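Long-range contacts in putative glutathione S-transferase (Corynebacterium glutamicum, PDB 3M1G), which probably acts as a glutathione transferase of the ECM4-like subfamily, using a thioredoxin-like domain and a helical C-terminal domain: residues L64-A69 / L91-P96; R254-Y259 / N268-M273; H260-C265 / I304-I309; E297-Y302 / R313-G318; P319-F324 / N356-Q361. All coordinates share one frame; numbering follows the deposited sequence.

Contact 1: L64-A69 / L91-P96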
# COMPACT_ATOMS: atom_id res chain seq x y z
N LEU A 64 18.68 -29.08 4.40
CA LEU A 64 17.54 -28.20 4.58
C LEU A 64 17.05 -27.76 3.20
O LEU A 64 17.81 -27.20 2.41
CB LEU A 64 17.90 -26.98 5.42
CG LEU A 64 16.80 -25.94 5.64
CD1 LEU A 64 15.64 -26.54 6.46
CD2 LEU A 64 17.41 -24.68 6.34
N VAL A 65 15.79 -28.06 2.90
CA VAL A 65 15.22 -27.72 1.62
C VAL A 65 14.28 -26.57 1.94
O VAL A 65 13.35 -26.72 2.73
CB VAL A 65 14.48 -28.88 0.95
CG1 VAL A 65 13.75 -28.37 -0.39
CG2 VAL A 65 15.45 -30.06 0.65
N ALA A 66 14.59 -25.41 1.38
CA ALA A 66 13.89 -24.17 1.71
C ALA A 66 13.53 -23.39 0.43
O ALA A 66 13.85 -23.82 -0.70
CB ALA A 66 14.78 -23.32 2.65
N ALA A 67 12.80 -22.29 0.58
CA ALA A 67 12.51 -21.38 -0.55
C ALA A 67 12.69 -19.97 -0.03
O ALA A 67 12.21 -19.64 1.08
CB ALA A 67 11.06 -21.59 -1.07
N ARG A 68 13.36 -19.13 -0.80
CA ARG A 68 13.55 -17.72 -0.42
C ARG A 68 12.26 -16.98 -0.15
O ARG A 68 12.20 -16.16 0.76
CB ARG A 68 14.31 -16.97 -1.52
CG ARG A 68 15.75 -17.41 -1.72
CD ARG A 68 16.62 -17.07 -0.48
NE ARG A 68 18.02 -17.38 -0.75
CZ ARG A 68 18.95 -17.64 0.17
NH1 ARG A 68 18.66 -17.64 1.48
NH2 ARG A 68 20.19 -17.93 -0.22
N ALA A 69 11.22 -17.27 -0.91
CA ALA A 69 9.96 -16.50 -0.80
C ALA A 69 9.12 -16.85 0.42
O ALA A 69 8.32 -16.06 0.88
CB ALA A 69 9.10 -16.69 -2.11
N LEU A 91 22.09 -27.04 2.06
CA LEU A 91 20.95 -26.16 1.74
C LEU A 91 20.55 -26.37 0.28
O LEU A 91 21.39 -26.29 -0.61
CB LEU A 91 21.28 -24.68 1.92
CG LEU A 91 20.12 -23.69 1.67
CD1 LEU A 91 19.02 -23.86 2.75
CD2 LEU A 91 20.61 -22.24 1.63
N GLY A 92 19.27 -26.71 0.08
CA GLY A 92 18.67 -26.74 -1.24
C GLY A 92 17.58 -25.65 -1.32
O GLY A 92 16.76 -25.53 -0.42
N LEU A 93 17.60 -24.86 -2.38
CA LEU A 93 16.59 -23.82 -2.62
C LEU A 93 15.61 -24.25 -3.73
O LEU A 93 16.05 -24.70 -4.79
CB LEU A 93 17.27 -22.51 -2.97
CG LEU A 93 18.11 -21.98 -1.81
CD1 LEU A 93 19.01 -20.86 -2.30
CD2 LEU A 93 17.27 -21.52 -0.63
N THR A 94 14.30 -24.14 -3.46
CA THR A 94 13.22 -24.57 -4.38
C THR A 94 12.08 -23.55 -4.31
O THR A 94 12.30 -22.43 -3.84
CB THR A 94 12.65 -25.95 -3.98
OG1 THR A 94 11.76 -26.43 -5.00
CG2 THR A 94 11.88 -25.85 -2.65
N GLY A 95 10.90 -23.92 -4.81
CA GLY A 95 9.66 -23.09 -4.65
C GLY A 95 8.75 -23.35 -3.43
O GLY A 95 8.69 -24.47 -2.90
N PRO A 96 8.00 -22.31 -2.97
CA PRO A 96 7.10 -22.49 -1.80
C PRO A 96 5.94 -23.48 -2.00
O PRO A 96 5.56 -23.78 -3.14
CB PRO A 96 6.55 -21.07 -1.54
CG PRO A 96 7.59 -20.15 -2.11
CD PRO A 96 8.14 -20.88 -3.33
O HOH W 1 13.81 -20.26 -3.45
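Leu-64 and Leu-91 lie side by side on one face of two parallel strands, both side chains pointing the same way. Their side chains come closest at Leu-64 CD2 and Leu-91 CD1, 4.0 Å, and each residue holds CG anti to its own N (chi1 177° and -177°), which sends the branches out in the same direction. Beyond Ala-66 the side chains of Leu-93 and Arg-68 run across one another, with Leu-93 CD1 3.8 Å from Arg-68 NH2, while Leu-93 CD2 lies over one guanidinium face, displaced toward its rim. Past the strands Pro-96 lays its ring against two methyls, its CG being 3.8 Å from Ala-69 CB and its CD touching Ala-67 CB. Three backbone bonds, each 2.8 Å long, fix the register: Gly-92 N to Leu-64 O, Ala-66 N to Gly-92 O and Thr-94 N to Ala-66 O. Where the two segments diverge, a water accepts from Arg-68 N and donates to Thr-94 O. Strands 62-66 and 90-93 are joined by a beta-alpha-beta crossover through helix 71-83, which covers Leu-64, Ala-66 and Leu-91, while strand 140-143 flanks 62-66 on its other edge.

Contact 2: R254-Y259 / N268-M273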
# COMPACT_ATOMS: atom_id res chain seq x y z
N ARG A 254 8.13 -9.05 4.77
CA ARG A 254 7.35 -9.23 3.57
C ARG A 254 6.12 -8.33 3.55
O ARG A 254 5.34 -8.33 2.59
CB ARG A 254 6.89 -10.70 3.44
CG ARG A 254 8.01 -11.68 3.13
CD ARG A 254 7.60 -13.13 3.37
NE ARG A 254 8.68 -14.00 2.90
CZ ARG A 254 9.84 -14.18 3.55
NH1 ARG A 254 10.04 -13.61 4.71
NH2 ARG A 254 10.80 -14.94 3.02
N PHE A 255 5.91 -7.58 4.61
CA PHE A 255 4.65 -6.84 4.75
C PHE A 255 4.44 -5.70 3.76
O PHE A 255 3.51 -5.73 2.94
CB PHE A 255 4.44 -6.36 6.18
CG PHE A 255 3.02 -6.00 6.47
CD1 PHE A 255 2.54 -4.73 6.19
CD2 PHE A 255 2.18 -6.92 7.01
CE1 PHE A 255 1.23 -4.38 6.46
CE2 PHE A 255 0.86 -6.60 7.29
CZ PHE A 255 0.39 -5.28 7.02
N ASP A 256 5.29 -4.68 3.81
CA ASP A 256 5.12 -3.57 2.89
C ASP A 256 5.32 -4.03 1.44
O ASP A 256 4.59 -3.56 0.52
CB ASP A 256 6.06 -2.40 3.23
CG ASP A 256 5.67 -1.69 4.54
OD1 ASP A 256 4.59 -2.00 5.08
OD2 ASP A 256 6.46 -0.83 5.02
N ALA A 257 6.24 -4.97 1.23
CA ALA A 257 6.55 -5.46 -0.12
C ALA A 257 5.41 -6.25 -0.78
O ALA A 257 5.24 -6.19 -2.01
CB ALA A 257 7.85 -6.31 -0.12
N VAL A 258 4.65 -7.01 0.01
CA VAL A 258 3.66 -7.95 -0.54
C VAL A 258 2.31 -7.91 0.19
O VAL A 258 1.28 -7.65 -0.41
CB VAL A 258 4.15 -9.42 -0.51
CG1 VAL A 258 2.98 -10.35 -0.89
CG2 VAL A 258 5.34 -9.61 -1.47
N TYR A 259 2.30 -8.17 1.47
CA TYR A 259 1.03 -8.36 2.18
C TYR A 259 0.17 -7.11 2.20
O TYR A 259 -1.06 -7.18 2.14
CB TYR A 259 1.27 -8.81 3.62
CG TYR A 259 2.08 -10.12 3.77
CD1 TYR A 259 1.94 -11.19 2.88
CD2 TYR A 259 2.99 -10.28 4.82
CE1 TYR A 259 2.67 -12.38 3.05
CE2 TYR A 259 3.72 -11.43 4.99
CZ TYR A 259 3.54 -12.49 4.12
OH TYR A 259 4.23 -13.65 4.29
N ASN A 268 -2.09 0.37 7.37
CA ASN A 268 -0.94 1.23 7.46
C ASN A 268 0.21 0.44 6.91
O ASN A 268 0.14 -0.80 6.88
CB ASN A 268 -0.58 1.51 8.92
CG ASN A 268 -1.51 2.46 9.59
OD1 ASN A 268 -2.25 2.08 10.50
ND2 ASN A 268 -1.42 3.75 9.21
N LYS A 269 1.28 1.13 6.50
CA LYS A 269 2.52 0.44 6.17
C LYS A 269 3.26 0.23 7.51
O LYS A 269 3.06 0.97 8.47
CB LYS A 269 3.41 1.27 5.21
CG LYS A 269 2.97 1.23 3.73
CD LYS A 269 3.72 2.23 2.85
CE LYS A 269 5.19 1.81 2.65
NZ LYS A 269 5.92 2.62 1.64
N ILE A 270 4.14 -0.77 7.56
CA ILE A 270 4.99 -0.94 8.74
C ILE A 270 5.84 0.31 8.96
O ILE A 270 6.09 0.67 10.11
CB ILE A 270 5.87 -2.20 8.67
CG1 ILE A 270 5.01 -3.47 8.57
CG2 ILE A 270 6.79 -2.30 9.91
CD1 ILE A 270 3.93 -3.67 9.67
N THR A 271 6.26 0.99 7.89
CA THR A 271 7.01 2.26 8.00
C THR A 271 6.26 3.31 8.82
O THR A 271 6.89 4.20 9.37
CB THR A 271 7.34 2.85 6.62
OG1 THR A 271 6.11 3.11 5.94
CG2 THR A 271 8.21 1.81 5.78
N GLU A 272 4.94 3.18 8.96
CA GLU A 272 4.16 4.13 9.77
C GLU A 272 3.90 3.68 11.21
O GLU A 272 3.19 4.37 11.93
CB GLU A 272 2.79 4.39 9.10
CG GLU A 272 2.87 4.89 7.65
CD GLU A 272 1.49 5.04 7.03
OE1 GLU A 272 0.79 4.01 6.77
OE2 GLU A 272 1.08 6.20 6.83
N MSE A 273 4.43 2.53 11.62
CA MSE A 273 4.27 1.99 12.97
C MSE A 273 5.64 2.11 13.63
O MSE A 273 6.54 1.30 13.36
CB MSE A 273 3.86 0.52 12.90
CG MSE A 273 2.55 0.23 12.15
SE MSE A 273 1.00 0.81 13.14
CE MSE A 273 0.89 -0.74 14.36
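Asp-256 reaches from helix 255-259 to two successive backbone N-H groups at the start of the 3-10 turn 270-272. The stronger bond runs from Ile-270 N to Asp-256 OD1, 2.8 Å and 159° at the hydrogen, and uses the syn lone pair of OD1. A weak second bond joins Thr-271 N to Asp-256 OD2 over 3.4 Å, so that the carboxylate reaches both donors. Its rotation is thereby restrained, and the N-H groups of the turn could in turn help to stabilise its negative charge. Within 268-273 another carboxylate does related work: Glu-272 OE1 accepts from Lys-269 N at 2.9 Å through its anti lone pair. Outside the two segments, the amine of Lys-269 has a salt-bridge partner in Glu-272 of the second subunit, whose other carboxylate oxygen bonds Thr-271 OG1.

Around this polar centre the aliphatic part of Lys-269 crosses Asp-256 at about a right angle, and Thr-271 CG2 lies 3.3 Å from Asp-256 OD2. Ile-270 supplies the apolar side. Ile-270 CD1 sits over a face of the Phe-255 ring, 4.2 Å from the centroid and offset toward the rim, in a CH-pi contact, and CG1 is 3.7 Å from Phe-255 CD1. The carbonyl oxygen of Asn-268 approaches that ring at its edge.

The aspartate thus ties helix 255-259, which ends in the predicted pKa-lowering residue Tyr-259, to the 3-10 turn preceding helix 274-284, in the helical C-terminal domain of the glutathione transferase fold and where the two subunits meet.

Contact 3: H260-C265 / I304-I309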
# COMPACT_ATOMS: atom_id res chain seq x y z
N HIS A 260 0.80 -5.97 2.33
CA HIS A 260 0.11 -4.66 2.35
C HIS A 260 -0.88 -4.50 1.19
O HIS A 260 -2.04 -4.17 1.42
CB HIS A 260 1.15 -3.51 2.36
CG HIS A 260 0.55 -2.14 2.48
ND1 HIS A 260 0.04 -1.47 1.38
CD2 HIS A 260 0.32 -1.35 3.56
CE1 HIS A 260 -0.51 -0.33 1.79
NE2 HIS A 260 -0.30 -0.20 3.10
N GLY A 261 -0.40 -4.70 -0.04
CA GLY A 261 -1.23 -4.59 -1.24
C GLY A 261 -1.83 -5.92 -1.74
O GLY A 261 -3.05 -6.08 -1.80
N HIS A 262 -0.96 -6.87 -2.09
CA HIS A 262 -1.36 -8.18 -2.64
C HIS A 262 -2.40 -8.89 -1.77
O HIS A 262 -3.39 -9.38 -2.30
CB HIS A 262 -0.11 -9.04 -2.82
CG HIS A 262 -0.36 -10.36 -3.49
ND1 HIS A 262 -0.84 -10.47 -4.79
CD2 HIS A 262 -0.14 -11.63 -3.06
CE1 HIS A 262 -0.90 -11.75 -5.12
NE2 HIS A 262 -0.48 -12.48 -4.09
N PHE A 263 -2.19 -8.91 -0.45
CA PHE A 263 -3.13 -9.53 0.50
C PHE A 263 -4.10 -8.53 1.16
O PHE A 263 -4.83 -8.90 2.11
CB PHE A 263 -2.36 -10.29 1.60
CG PHE A 263 -1.76 -11.62 1.16
CD1 PHE A 263 -2.00 -12.15 -0.10
CD2 PHE A 263 -1.05 -12.39 2.05
CE1 PHE A 263 -1.51 -13.41 -0.46
CE2 PHE A 263 -0.54 -13.67 1.67
CZ PHE A 263 -0.76 -14.14 0.41
N LYS A 264 -4.09 -7.28 0.69
CA LYS A 264 -5.03 -6.25 1.15
C LYS A 264 -4.97 -6.02 2.65
O LYS A 264 -5.96 -5.64 3.26
CB LYS A 264 -6.46 -6.60 0.71
CG LYS A 264 -6.62 -6.80 -0.82
CD LYS A 264 -8.09 -6.94 -1.23
CE LYS A 264 -8.28 -6.94 -2.75
NZ LYS A 264 -7.76 -8.16 -3.44
N CYS A 265 -3.79 -6.20 3.26
CA CYS A 265 -3.65 -6.07 4.71
C CYS A 265 -3.38 -4.61 5.15
O CYS A 265 -3.33 -4.32 6.35
CB CYS A 265 -2.48 -6.91 5.20
SG CYS A 265 -2.74 -8.66 5.06
N ILE A 304 3.40 -13.13 -9.05
CA ILE A 304 3.33 -13.90 -10.31
C ILE A 304 2.56 -15.21 -10.12
O ILE A 304 1.69 -15.54 -10.89
CB ILE A 304 4.71 -14.20 -10.89
CG1 ILE A 304 5.38 -12.88 -11.31
CG2 ILE A 304 4.62 -15.16 -12.11
CD1 ILE A 304 6.85 -13.06 -11.76
N THR A 305 2.83 -15.90 -9.04
CA THR A 305 2.25 -17.21 -8.75
C THR A 305 0.78 -17.21 -8.35
O THR A 305 0.08 -18.16 -8.65
CB THR A 305 3.10 -17.84 -7.61
OG1 THR A 305 4.35 -18.21 -8.20
CG2 THR A 305 2.44 -19.00 -6.90
N HIS A 306 0.32 -16.17 -7.65
CA HIS A 306 -1.05 -16.16 -7.14
C HIS A 306 -1.96 -15.49 -8.17
O HIS A 306 -2.50 -14.37 -7.94
CB HIS A 306 -1.14 -15.45 -5.79
CG HIS A 306 -0.38 -16.12 -4.70
ND1 HIS A 306 0.03 -15.45 -3.56
CD2 HIS A 306 0.08 -17.39 -4.57
CE1 HIS A 306 0.70 -16.28 -2.78
NE2 HIS A 306 0.74 -17.46 -3.36
N ALA A 307 -2.14 -16.20 -9.28
CA ALA A 307 -2.90 -15.72 -10.41
C ALA A 307 -4.40 -15.60 -10.11
O ALA A 307 -5.09 -14.81 -10.75
CB ALA A 307 -2.66 -16.64 -11.64
N GLU A 308 -4.90 -16.36 -9.14
CA GLU A 308 -6.29 -16.20 -8.70
C GLU A 308 -6.55 -14.85 -7.98
O GLU A 308 -7.69 -14.40 -7.97
CB GLU A 308 -6.75 -17.37 -7.82
CG GLU A 308 -8.23 -17.26 -7.29
CD GLU A 308 -9.30 -17.10 -8.41
OE1 GLU A 308 -9.55 -18.16 -9.06
OE2 GLU A 308 -9.90 -15.96 -8.61
N ILE A 309 -5.52 -14.24 -7.40
CA ILE A 309 -5.60 -12.91 -6.78
C ILE A 309 -5.15 -11.77 -7.71
O ILE A 309 -5.76 -10.69 -7.73
CB ILE A 309 -4.71 -12.86 -5.53
CG1 ILE A 309 -5.16 -13.87 -4.50
CG2 ILE A 309 -4.70 -11.45 -4.91
CD1 ILE A 309 -4.23 -13.80 -3.24
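His-262 and His-306 are joined through their ring nitrogens, NE2 of the first lying 3.1 Å from ND1 of the second. The hydrogen bond is fairly straight, 164°, and either nitrogen could be its donor. Each lies near the plane of the other's ring; the planes differ by only 14°, so the imidazoles meet rim to rim without stacking. His-262 gets there with CG anti to the backbone N (chi1 -175°). The remaining nitrogen of His-306, NE2, bonds Asp-99 OD2, so both ring nitrogens of His-306 have partners.

Van der Waals contacts come from Ile-309, which uses both its branches. Ile-309 CG2 lies 3.6 Å from the carbonyl oxygen of His-262 and touches CE1 of the same residue, while Ile-309 CD1 packs obliquely on Phe-263 CE1 at 3.9 Å. Among the aromatic contacts, Phe-263 CE1 also comes within 4.0 Å of His-306 ND1.

Both segments turn locally: a type I turn spans Gly-261 to Lys-264, and an inverse gamma turn is centred on His-306. The contact thus joins the loop after helix 255-259 to the end of helix 295-305, with Phe-205 packed against Phe-263, His-306 and Ile-309, and Tyr-201 of helix 199-204 meeting Phe-263 edge to face.

Contact 4: E297-Y302 / R313-G318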
# COMPACT_ATOMS: atom_id res chain seq x y z
N GLU A 297 12.82 -12.25 -5.12
CA GLU A 297 12.19 -13.56 -5.16
C GLU A 297 10.95 -13.57 -4.31
O GLU A 297 9.98 -14.24 -4.66
CB GLU A 297 13.16 -14.67 -4.73
CG GLU A 297 14.21 -14.89 -5.80
CD GLU A 297 15.00 -16.17 -5.68
OE1 GLU A 297 14.68 -17.02 -4.83
OE2 GLU A 297 15.94 -16.33 -6.50
N ILE A 298 10.94 -12.85 -3.22
CA ILE A 298 9.70 -12.71 -2.42
C ILE A 298 8.57 -12.11 -3.31
O ILE A 298 7.52 -12.74 -3.48
CB ILE A 298 9.95 -11.85 -1.16
CG1 ILE A 298 10.82 -12.61 -0.15
CG2 ILE A 298 8.62 -11.34 -0.50
CD1 ILE A 298 11.42 -11.71 0.94
N LYS A 299 8.81 -10.94 -3.91
CA LYS A 299 7.75 -10.25 -4.69
C LYS A 299 7.34 -11.03 -5.94
O LYS A 299 6.15 -11.15 -6.26
CB LYS A 299 8.20 -8.85 -5.09
CG LYS A 299 8.36 -7.87 -3.91
CD LYS A 299 9.03 -6.57 -4.36
CE LYS A 299 8.12 -5.69 -5.23
NZ LYS A 299 8.88 -4.57 -5.83
N GLN A 300 8.32 -11.59 -6.65
CA GLN A 300 8.00 -12.39 -7.82
C GLN A 300 7.12 -13.59 -7.47
O GLN A 300 6.15 -13.90 -8.19
CB GLN A 300 9.28 -12.84 -8.52
CG GLN A 300 9.93 -11.68 -9.25
CD GLN A 300 11.17 -12.12 -9.99
OE1 GLN A 300 11.61 -13.22 -9.82
NE2 GLN A 300 11.72 -11.26 -10.81
N HIS A 301 7.41 -14.25 -6.36
CA HIS A 301 6.65 -15.45 -6.03
C HIS A 301 5.18 -15.11 -5.81
O HIS A 301 4.28 -15.70 -6.38
CB HIS A 301 7.19 -16.15 -4.80
CG HIS A 301 6.26 -17.22 -4.30
ND1 HIS A 301 6.14 -18.44 -4.93
CD2 HIS A 301 5.35 -17.22 -3.30
CE1 HIS A 301 5.19 -19.15 -4.34
NE2 HIS A 301 4.70 -18.43 -3.35
N TYR A 302 4.93 -14.12 -4.98
CA TYR A 302 3.55 -13.84 -4.59
C TYR A 302 2.76 -13.27 -5.77
O TYR A 302 1.67 -13.75 -6.08
CB TYR A 302 3.53 -12.87 -3.41
CG TYR A 302 3.81 -13.53 -2.09
CD1 TYR A 302 5.11 -13.69 -1.64
CD2 TYR A 302 2.77 -14.02 -1.31
CE1 TYR A 302 5.38 -14.29 -0.43
CE2 TYR A 302 3.02 -14.64 -0.09
CZ TYR A 302 4.34 -14.79 0.33
OH TYR A 302 4.63 -15.38 1.56
N ARG A 313 -0.47 -10.89 -13.30
CA ARG A 313 0.87 -11.33 -12.92
C ARG A 313 1.97 -10.25 -12.96
O ARG A 313 3.16 -10.57 -13.01
CB ARG A 313 1.30 -12.55 -13.76
CG ARG A 313 0.36 -13.72 -13.63
CD ARG A 313 1.01 -15.01 -14.15
NE ARG A 313 0.15 -15.56 -15.16
CZ ARG A 313 -0.49 -16.72 -15.13
NH1 ARG A 313 -0.38 -17.58 -14.11
NH2 ARG A 313 -1.27 -17.03 -16.18
N ILE A 314 1.59 -8.99 -12.84
CA ILE A 314 2.54 -7.90 -12.82
C ILE A 314 3.06 -7.74 -11.41
O ILE A 314 2.31 -7.91 -10.44
CB ILE A 314 1.88 -6.65 -13.37
CG1 ILE A 314 1.71 -6.85 -14.88
CG2 ILE A 314 2.70 -5.36 -13.09
CD1 ILE A 314 0.89 -5.83 -15.50
N VAL A 315 4.36 -7.49 -11.29
CA VAL A 315 5.01 -7.23 -10.02
C VAL A 315 5.22 -5.72 -9.86
O VAL A 315 5.88 -5.11 -10.69
CB VAL A 315 6.39 -7.94 -9.93
CG1 VAL A 315 7.01 -7.80 -8.50
CG2 VAL A 315 6.26 -9.45 -10.29
N PRO A 316 4.64 -5.10 -8.82
CA PRO A 316 4.85 -3.66 -8.66
C PRO A 316 6.33 -3.32 -8.52
O PRO A 316 7.08 -4.08 -7.90
CB PRO A 316 4.11 -3.33 -7.34
CG PRO A 316 3.21 -4.48 -7.07
CD PRO A 316 3.87 -5.67 -7.71
N VAL A 317 6.73 -2.17 -9.03
CA VAL A 317 8.11 -1.71 -8.85
C VAL A 317 8.35 -1.37 -7.37
O VAL A 317 9.40 -1.68 -6.85
CB VAL A 317 8.46 -0.49 -9.74
CG1 VAL A 317 9.96 -0.06 -9.53
CG2 VAL A 317 8.22 -0.87 -11.20
N GLY A 318 7.34 -0.82 -6.71
CA GLY A 318 7.47 -0.46 -5.32
C GLY A 318 7.22 -1.59 -4.35
O GLY A 318 6.92 -2.71 -4.75
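Lys-299 of helix 295-305 is bonded to main-chain carbonyls of the irregular segment 313-318, which follows this last helix of the helical C-terminal domain in the glutathione transferase fold. Its NZ donates to two backbone acceptors, Pro-316 O at 2.8 Å and Gly-318 O at 2.9 Å. The two are met differently. Toward Pro-316 the donor is tilted 25° from the carbonyl plane, whereas it stands well above the carbonyl plane of Gly-318, 55° out of it and not on a lone pair. A third carbonyl, Val-317 O, lies 3.1 Å from NZ, so the ammonium sits among three consecutive peptide oxygens, whose dipoles would be expected to steady its positive charge. The chain bends at chi3 (71°), which turns the amine toward these oxygens.

Other polar groups of 313-318 look to the second subunit: Val-315 O accepts from Gln-209 NE2 there, and Val-317 N donates to His-212 NE2. On the helix, Tyr-302 OH is engaged with the hydroxyls of Tyr-201 and Tyr-259, and His-301 NE2 with Asp-99.

Closer to the helix, Val-315 uses both its methyls. Its CG2 lies 4.2 Å from Gln-300 CA, and CG1 touches the lysine at either end of its aliphatic run, 3.8 Å from Lys-299 CB and 4.0 Å from Lys-299 CE.

Contact 5: P319-F324 / N356-Q361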
# COMPACT_ATOMS: atom_id res chain seq x y z
N PRO A 319 7.32 -1.29 -3.05
CA PRO A 319 7.68 -0.03 -2.46
C PRO A 319 9.17 0.27 -2.53
O PRO A 319 9.99 -0.62 -2.77
CB PRO A 319 7.28 -0.21 -0.99
CG PRO A 319 7.53 -1.67 -0.76
CD PRO A 319 7.07 -2.33 -2.03
N ASP A 320 9.52 1.52 -2.27
CA ASP A 320 10.91 1.87 -2.04
C ASP A 320 11.39 1.18 -0.75
O ASP A 320 10.83 1.37 0.32
CB ASP A 320 11.06 3.36 -1.94
CG ASP A 320 12.45 3.80 -1.45
OD1 ASP A 320 13.43 3.11 -1.71
OD2 ASP A 320 12.52 4.86 -0.79
N LEU A 321 12.44 0.38 -0.87
CA LEU A 321 12.94 -0.42 0.27
C LEU A 321 14.15 0.20 0.97
O LEU A 321 14.70 -0.39 1.94
CB LEU A 321 13.30 -1.82 -0.25
CG LEU A 321 12.19 -2.68 -0.84
CD1 LEU A 321 12.78 -3.91 -1.59
CD2 LEU A 321 11.18 -3.08 0.24
N SER A 322 14.57 1.37 0.51
CA SER A 322 15.84 1.92 0.93
C SER A 322 15.84 2.21 2.44
O SER A 322 16.89 2.20 3.06
CB SER A 322 16.21 3.16 0.09
OG SER A 322 15.32 4.21 0.39
N GLY A 323 14.67 2.39 3.04
CA GLY A 323 14.55 2.61 4.48
C GLY A 323 15.07 1.51 5.38
O GLY A 323 15.39 1.78 6.52
N PHE A 324 15.14 0.27 4.88
CA PHE A 324 15.59 -0.88 5.65
C PHE A 324 17.01 -0.69 6.19
O PHE A 324 17.35 -1.28 7.20
CB PHE A 324 15.54 -2.18 4.82
CG PHE A 324 14.23 -2.91 4.90
CD1 PHE A 324 13.90 -3.66 6.00
CD2 PHE A 324 13.30 -2.77 3.90
CE1 PHE A 324 12.69 -4.32 6.07
CE2 PHE A 324 12.07 -3.44 3.97
CZ PHE A 324 11.77 -4.20 5.03
N ASN A 356 19.61 -11.56 -5.59
CA ASN A 356 19.12 -10.25 -6.05
C ASN A 356 19.25 -9.15 -4.98
O ASN A 356 18.26 -8.62 -4.49
CB ASN A 356 17.67 -10.39 -6.51
CG ASN A 356 17.49 -11.50 -7.55
OD1 ASN A 356 17.71 -11.27 -8.72
ND2 ASN A 356 17.11 -12.71 -7.11
N PRO A 357 20.49 -8.79 -4.62
CA PRO A 357 20.67 -7.86 -3.54
C PRO A 357 20.19 -6.45 -3.91
O PRO A 357 20.39 -6.04 -5.04
CB PRO A 357 22.19 -7.88 -3.31
CG PRO A 357 22.77 -8.21 -4.67
CD PRO A 357 21.76 -9.15 -5.28
N GLU A 358 19.54 -5.75 -2.99
CA GLU A 358 19.29 -4.32 -3.13
C GLU A 358 20.61 -3.57 -3.01
O GLU A 358 21.60 -4.17 -2.58
CB GLU A 358 18.32 -3.83 -2.06
CG GLU A 358 16.91 -4.40 -2.20
CD GLU A 358 16.21 -3.91 -3.49
OE1 GLU A 358 16.33 -2.72 -3.85
OE2 GLU A 358 15.54 -4.73 -4.16
N PRO A 359 20.65 -2.25 -3.41
CA PRO A 359 21.96 -1.56 -3.35
C PRO A 359 22.51 -1.53 -1.91
O PRO A 359 23.68 -1.48 -1.73
CB PRO A 359 21.68 -0.15 -3.90
CG PRO A 359 20.40 -0.27 -4.72
CD PRO A 359 19.61 -1.45 -4.09
N PHE A 360 21.64 -1.61 -0.90
CA PHE A 360 22.10 -1.55 0.49
C PHE A 360 22.46 -2.93 1.10
O PHE A 360 22.88 -3.01 2.24
CB PHE A 360 21.05 -0.80 1.35
CG PHE A 360 19.65 -1.40 1.26
CD1 PHE A 360 19.30 -2.46 2.07
CD2 PHE A 360 18.73 -0.92 0.32
CE1 PHE A 360 18.03 -3.03 1.99
CE2 PHE A 360 17.47 -1.47 0.22
CZ PHE A 360 17.12 -2.54 1.05
N GLN A 361 22.34 -4.02 0.33
CA GLN A 361 22.66 -5.36 0.83
C GLN A 361 24.07 -5.82 0.39
O GLN A 361 24.47 -5.42 -0.71
CB GLN A 361 21.62 -6.36 0.35
CG GLN A 361 20.29 -6.29 1.11
CD GLN A 361 19.31 -7.30 0.59
OE1 GLN A 361 18.85 -7.21 -0.56
NE2 GLN A 361 18.96 -8.28 1.43
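Leu-321 O is approached both from within its own segment and from across the contact. Phe-324 N donates to it at 3.0 Å, closing the 3-10 turn, and the Phe-360 ring reaches it with CZ and CE2, CZ at 3.4 Å. That approach is oblique to the ring. Phe-360 is the main side chain of the contact: its CE1 lies 3.9 Å from Phe-324 CB, its CZ is 4.1 Å from Leu-321 CB, and CE2 comes up to Ser-322 CA. The ring thus touches backbone atoms of 321-322 as well as side chains. Its chi1 of 55° sets CG between the backbone N and the carbonyl carbon, and brings one face of the ring over Glu-358 CB within its own segment.

Both segments are folded on themselves by local motifs. In 319-324 an Asx turn forms as Ser-322 N donates to Asp-320 OD1, meeting the oxygen from above the carboxylate plane. In 356-361 a type I turn runs from Glu-358 to Gln-361, and Glu-358 N donates at 2.9 Å to Gln-361 OE1, in the carbonyl plane and on a lone pair. These loops belong to the long extension that follows helix 295-305 and brings the end of the modelled chain back against the helical domain.

Leu-321 and Glu-358 cross at about a right angle, with CD1 of the leucine 3.9 Å from OE2 of the glutamate; Phe-295 packs on both residues. Phe-324 turns its ring toward helix 274-284, where Trp-277 meets it edge to face and the Phe-284 ring meets it with planes at about 45°.

Contacts 2 and 4 each hold one of the tyrosines predicted to lower the pKa of the active-site cysteine: Tyr-259 OH and Tyr-302 OH are 3.3 Å apart in a probable hydrogen bond. Contact 3 adjoins both, Phe-263 lying about 3 Å from Tyr-259 and His-306 about 3 Å from Tyr-302 between side chains. Contact 1 brings in the thioredoxin-like domain, the side chain of Pro-96 being about 4 Å from that of Cys-70, the predicted nucleophile. Across the domain boundary Ala-69 O takes a probable hydrogen bond from Arg-254 NE of contact 2, 2.9 Å long. Contact 5 lies farther out, Phe-324 being about 11 Å from Tyr-259 between side chains. Contacts 2 to 5 all touch the second subunit.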